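Local coordinates for protein hyaluronoglucosaminidase (Apis mellifera, PDB 1FCQ) that hydrolyses hyaluronan as a family 56 glycosidase built on a seven-stranded (beta/alpha) TIM barrel, and is a major allergen of bee venom, at residues G243-A248 against T291-D296; E167-A172 against S213-S218. One frame throughout, in Å; residues are numbered along the deposited sequence.

In the fold
Both contacts lie in the helical layer of the TIM barrel, where outer helices and the turns leading into or out of strands pack on one another. Contact 2 comes first along the chain: helix 146-175 meets the short helix 213-216 just before strand 221-222. Contact 1 follows, joining helix 234-253 to the end of helix 280-292 and the turn into strand 297-301. Their centres are 22 Å apart and their nearest atoms about 7 Å apart, so they do not touch. Each centre lies about 15 Å from the centre of the chain. Both are packing contacts between segments some 40 residues apart in sequence, and neither includes a bound ligand.

Contact 1. Residues G243-A248 against T291-D296; sequences GRVKEA and TDLGAD
Leu293 reaches across to helix 234-253 and divides its two methyls between neighbouring residues, Val245 and Lys246. The apolar packing centres on its CD1, which lies 3.8 Å from Val245 CG1 and nearly as close to Val245 CB, the two side chains meeting at a slant. Val245 points CG1 at the other segment because that methyl stands anti to the backbone N (chi1 172°). The same CG1 also reaches Ala295, with Val245 CG1 4.3 Å from Ala295 CB, so one valine methyl bridges the residues before and after Gly294.

Toward the more exposed side, a lysine contributes only its hydrocarbon. The extended chain of Lys246 runs across Leu293 at about a right angle, and its CG and CE each lie 4.0 Å from Leu293 CD2. No hydrogen bond joins the two segments.

Backbone bonding shapes the turn that presents these groups. Gly294 (phi 99°) is the first residue to leave the helical angles, in a Schellman motif; one of its two bonds back into the last turn is Gly294 N to Thr291 O, 3.1 Å. The chain then turns inward through Ala295 toward strand 297-301.

Helix 234-253 here packs against the C-terminal end of helix 280-292 and the turn into strand 297-301. Strand 261-267 lies beneath, where Pro264 is touched by both Val245 and Ala295, while Asp296 is tied by hydrogen bonds to Val262.

Contact 2. Residues E167-A172 against S213-S218; sequences ETLKAA and SWLFES
Leu169 of helix 146-175 pushes one methyl against the short helix 213-216 and the turn after it, a helix-on-helix contact in the outer layer of the (beta/alpha) TIM barrel. Between the two segments the close packing rests on that one methyl: Leu169 CD2 lies 3.7 Å from Ser218 CB and 3.9 Å from Leu215 CD1. The two leucines cross at about a right angle, meeting through one methyl of each. The CB of Leu215 does not face helix 146-175 directly, but with CG anti to the backbone N (chi1 -179°) its CD1 still reaches Leu169. Ser218 takes part through its CB, so what it offers Leu169 is carbon. A polar link lies beside this apolar one, since Lys173 of the same long helix hydrogen-bonds to Ser218 O.

Leu215 is also packed within its own segment: its CB sits 3.5 Å above one face of the Trp214 ring, near the rim, and its CD2 lies over a face of Phe216, again toward the rim. Trp214 and Leu215 extend the packing along helix 146-175, Trp214 lying against Gln162, Met165 and Glu166, and Leu215 against Met165. On the barrel side, strand 180-183 continues the buried packing, with Trp181 touching Leu169 and Tyr183 touching Leu215.

The looser side is that of Lys170 and Glu167, both partly exposed. The chain of Lys170 turns off toward Glu167 instead of toward segment 213-218, and Lys170 CG stays 5.7 Å from Ser218 OG. Its ammonium pairs with Glu167, one turn back in the same helix. In this salt bridge, Lys170 NZ sits 3.1 Å from Glu167 OE2, approaching the syn lone pair of that oxygen.

Contact 1. Residues G243-A248 against T291-D296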
loop_
_atom_site.group_PDB
_atom_site.type_symbol
_atom_site.label_atom_id
_atom_site.label_comp_id
_atom_site.label_asym_id
_atom_site.label_seq_id
_atom_site.Cartn_x
_atom_site.Cartn_y
_atom_site.Cartn_z
ATOM N N GLY A 243 12.756 -5.606 8.447
ATOM C CA GLY A 243 13.078 -6.142 7.142
ATOM C C GLY A 243 12.423 -5.330 6.024
ATOM O O GLY A 243 13.059 -4.973 5.017
ATOM N N ARG A 244 11.144 -5.017 6.221
ATOM C CA ARG A 244 10.392 -4.236 5.242
ATOM C C ARG A 244 10.840 -2.798 5.137
ATOM O O ARG A 244 10.913 -2.286 4.011
ATOM C CB ARG A 244 8.898 -4.327 5.566
ATOM C CG ARG A 244 8.438 -5.774 5.414
ATOM C CD ARG A 244 6.971 -5.881 5.821
ATOM N NE ARG A 244 6.617 -7.304 5.758
ATOM C CZ ARG A 244 5.388 -7.777 5.743
ATOM N NH1 ARG A 244 5.220 -9.098 5.690
ATOM N NH2 ARG A 244 4.335 -6.968 5.781
ATOM N N VAL A 245 11.176 -2.159 6.262
ATOM C CA VAL A 245 11.647 -0.784 6.222
ATOM C C VAL A 245 13.053 -0.721 5.631
ATOM O O VAL A 245 13.342 0.168 4.830
ATOM C CB VAL A 245 11.602 -0.118 7.607
ATOM C CG1 VAL A 245 12.267 1.249 7.596
ATOM C CG2 VAL A 245 10.146 -0.017 8.063
ATOM N N LYS A 246 13.889 -1.711 5.952
ATOM C CA LYS A 246 15.216 -1.751 5.326
ATOM C C LYS A 246 15.097 -1.915 3.812
ATOM O O LYS A 246 15.881 -1.293 3.076
ATOM C CB LYS A 246 16.074 -2.899 5.867
ATOM C CG LYS A 246 16.549 -2.718 7.300
ATOM C CD LYS A 246 17.258 -3.995 7.763
ATOM C CE LYS A 246 17.720 -3.903 9.200
ATOM N NZ LYS A 246 18.300 -5.199 9.673
ATOM N N GLU A 247 14.178 -2.751 3.329
ATOM C CA GLU A 247 14.047 -2.947 1.880
ATOM C C GLU A 247 13.689 -1.635 1.211
ATOM O O GLU A 247 14.272 -1.224 0.201
ATOM C CB GLU A 247 13.005 -4.018 1.575
ATOM C CG GLU A 247 12.869 -4.389 0.109
ATOM C CD GLU A 247 14.071 -5.121 -0.445
ATOM O OE1 GLU A 247 14.960 -5.520 0.336
ATOM O OE2 GLU A 247 14.121 -5.275 -1.682
ATOM N N ALA A 248 12.717 -0.910 1.774
ATOM C CA ALA A 248 12.338 0.376 1.205
ATOM C C ALA A 248 13.481 1.386 1.258
ATOM O O ALA A 248 13.658 2.107 0.274
ATOM C CB ALA A 248 11.103 0.932 1.916
ATOM N N THR A 291 11.574 4.365 13.415
ATOM C CA THR A 291 12.315 5.600 13.609
ATOM C C THR A 291 13.824 5.365 13.653
ATOM O O THR A 291 14.581 6.128 13.047
ATOM C CB THR A 291 11.900 6.322 14.905
ATOM O OG1 THR A 291 10.477 6.504 14.942
ATOM C CG2 THR A 291 12.568 7.690 14.966
ATOM N N ASP A 292 14.250 4.327 14.360
ATOM C CA ASP A 292 15.674 4.012 14.470
ATOM C C ASP A 292 16.329 3.726 13.129
ATOM O O ASP A 292 17.500 4.063 12.906
ATOM C CB ASP A 292 15.881 2.824 15.408
ATOM C CG ASP A 292 15.695 3.119 16.882
ATOM O OD1 ASP A 292 15.448 4.267 17.293
ATOM O OD2 ASP A 292 15.785 2.150 17.679
ATOM N N LEU A 293 15.607 3.125 12.176
ATOM C CA LEU A 293 16.166 2.817 10.875
ATOM C C LEU A 293 16.286 4.014 9.945
ATOM O O LEU A 293 16.964 3.894 8.918
ATOM C CB LEU A 293 15.308 1.744 10.182
ATOM C CG LEU A 293 15.461 0.338 10.762
ATOM C CD1 LEU A 293 14.403 -0.600 10.211
ATOM C CD2 LEU A 293 16.851 -0.206 10.456
ATOM N N GLY A 294 15.622 5.119 10.265
ATOM C CA GLY A 294 15.752 6.315 9.456
ATOM C C GLY A 294 14.630 6.537 8.459
ATOM O O GLY A 294 14.845 7.258 7.480
ATOM N N ALA A 295 13.466 5.926 8.687
ATOM C CA ALA A 295 12.334 6.216 7.792
ATOM C C ALA A 295 11.986 7.690 7.943
ATOM O O ALA A 295 12.320 8.307 8.967
ATOM C CB ALA A 295 11.148 5.338 8.170
ATOM N N ASP A 296 11.229 8.264 7.014
ATOM C CA ASP A 296 10.859 9.668 7.094
ATOM C C ASP A 296 9.595 9.939 7.887
ATOM O O ASP A 296 9.167 11.082 7.956
ATOM C CB ASP A 296 10.718 10.251 5.664
ATOM C CG ASP A 296 12.032 10.037 4.927
ATOM O OD1 ASP A 296 13.024 10.699 5.320
ATOM O OD2 ASP A 296 12.111 9.205 4.002
#

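Contact 2. Residues E167-A172 against S213-S218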
loop_
_atom_site.group_PDB
_atom_site.type_symbol
_atom_site.label_atom_id
_atom_site.label_comp_id
_atom_site.label_asym_id
_atom_site.label_seq_id
_atom_site.Cartn_x
_atom_site.Cartn_y
_atom_site.Cartn_z
ATOM N N GLU A 167 1.843 3.856 -16.136
ATOM C CA GLU A 167 1.032 4.900 -16.730
ATOM C C GLU A 167 0.091 5.556 -15.749
ATOM O O GLU A 167 -0.121 6.765 -15.790
ATOM C CB GLU A 167 0.227 4.364 -17.921
ATOM C CG GLU A 167 1.067 4.230 -19.174
ATOM C CD GLU A 167 1.691 5.568 -19.564
ATOM O OE1 GLU A 167 1.022 6.609 -19.645
ATOM O OE2 GLU A 167 2.908 5.523 -19.765
ATOM N N THR A 168 -0.441 4.756 -14.825
ATOM C CA THR A 168 -1.342 5.294 -13.806
ATOM C C THR A 168 -0.578 6.255 -12.889
ATOM O O THR A 168 -1.086 7.319 -12.538
ATOM C CB THR A 168 -1.966 4.168 -12.974
ATOM O OG1 THR A 168 -2.588 3.248 -13.891
ATOM C CG2 THR A 168 -3.007 4.709 -12.019
ATOM N N LEU A 169 0.621 5.824 -12.492
ATOM C CA LEU A 169 1.424 6.682 -11.606
ATOM C C LEU A 169 1.815 7.956 -12.344
ATOM O O LEU A 169 1.752 9.036 -11.748
ATOM C CB LEU A 169 2.659 5.887 -11.164
ATOM C CG LEU A 169 3.676 6.669 -10.326
ATOM C CD1 LEU A 169 3.078 7.137 -9.007
ATOM C CD2 LEU A 169 4.895 5.781 -10.062
ATOM N N LYS A 170 2.174 7.851 -13.626
ATOM C CA LYS A 170 2.525 9.040 -14.411
ATOM C C LYS A 170 1.351 9.994 -14.524
ATOM O O LYS A 170 1.516 11.208 -14.360
ATOM C CB LYS A 170 2.943 8.663 -15.834
ATOM C CG LYS A 170 4.401 8.332 -16.038
ATOM C CD LYS A 170 4.647 7.964 -17.498
ATOM C CE LYS A 170 4.201 9.037 -18.481
ATOM N NZ LYS A 170 3.825 8.463 -19.801
ATOM N N ALA A 171 0.149 9.459 -14.736
ATOM C CA ALA A 171 -1.056 10.262 -14.809
ATOM C C ALA A 171 -1.309 10.999 -13.498
ATOM O O ALA A 171 -1.581 12.189 -13.488
ATOM C CB ALA A 171 -2.260 9.424 -15.209
ATOM N N ALA A 172 -1.176 10.310 -12.360
ATOM C CA ALA A 172 -1.396 10.935 -11.070
ATOM C C ALA A 172 -0.411 12.079 -10.853
ATOM O O ALA A 172 -0.794 13.151 -10.395
ATOM C CB ALA A 172 -1.263 9.908 -9.942
ATOM N N SER A 213 13.234 -0.249 -11.412
ATOM C CA SER A 213 13.535 1.171 -11.463
ATOM C C SER A 213 12.454 1.953 -12.185
ATOM O O SER A 213 12.142 3.095 -11.839
ATOM C CB SER A 213 14.903 1.370 -12.141
ATOM O OG SER A 213 15.861 0.678 -11.344
ATOM N N TRP A 214 11.744 1.310 -13.123
ATOM C CA TRP A 214 10.656 1.961 -13.821
ATOM C C TRP A 214 9.596 2.417 -12.810
ATOM O O TRP A 214 8.939 3.413 -13.064
ATOM C CB TRP A 214 10.028 1.047 -14.862
ATOM C CG TRP A 214 9.500 -0.260 -14.354
ATOM C CD1 TRP A 214 10.150 -1.452 -14.348
ATOM C CD2 TRP A 214 8.211 -0.508 -13.779
ATOM N NE1 TRP A 214 9.353 -2.445 -13.818
ATOM C CE2 TRP A 214 8.157 -1.876 -13.467
ATOM C CE3 TRP A 214 7.111 0.311 -13.501
ATOM C CZ2 TRP A 214 7.032 -2.470 -12.886
ATOM C CZ3 TRP A 214 5.990 -0.284 -12.926
ATOM C CH2 TRP A 214 5.969 -1.656 -12.628
ATOM N N LEU A 215 9.412 1.667 -11.720
ATOM C CA LEU A 215 8.450 2.077 -10.707
ATOM C C LEU A 215 9.056 2.981 -9.643
ATOM O O LEU A 215 8.581 4.085 -9.391
ATOM C CB LEU A 215 7.819 0.848 -10.023
ATOM C CG LEU A 215 6.762 1.205 -8.957
ATOM C CD1 LEU A 215 5.603 1.974 -9.580
ATOM C CD2 LEU A 215 6.282 -0.055 -8.258
ATOM N N PHE A 216 10.140 2.504 -9.022
ATOM C CA PHE A 216 10.712 3.254 -7.896
ATOM C C PHE A 216 11.345 4.565 -8.266
ATOM O O PHE A 216 11.286 5.489 -7.440
ATOM C CB PHE A 216 11.638 2.308 -7.127
ATOM C CG PHE A 216 10.872 1.113 -6.594
ATOM C CD1 PHE A 216 11.224 -0.172 -6.924
ATOM C CD2 PHE A 216 9.796 1.322 -5.734
ATOM C CE1 PHE A 216 10.525 -1.262 -6.437
ATOM C CE2 PHE A 216 9.081 0.242 -5.250
ATOM C CZ PHE A 216 9.453 -1.041 -5.586
ATOM N N GLU A 217 11.886 4.736 -9.476
ATOM C CA GLU A 217 12.433 6.058 -9.814
ATOM C C GLU A 217 11.304 7.045 -10.096
ATOM O O GLU A 217 11.471 8.254 -9.930
ATOM C CB GLU A 217 13.421 5.947 -10.978
ATOM C CG GLU A 217 14.546 4.972 -10.658
ATOM C CD GLU A 217 15.939 5.460 -10.983
ATOM O OE1 GLU A 217 16.789 4.633 -11.389
ATOM O OE2 GLU A 217 16.200 6.672 -10.815
ATOM N N SER A 218 10.122 6.551 -10.466
ATOM C CA SER A 218 8.979 7.397 -10.752
ATOM C C SER A 218 8.227 7.755 -9.466
ATOM O O SER A 218 7.724 8.869 -9.381
ATOM C CB SER A 218 7.989 6.777 -11.732
ATOM O OG SER A 218 8.597 6.238 -12.881
#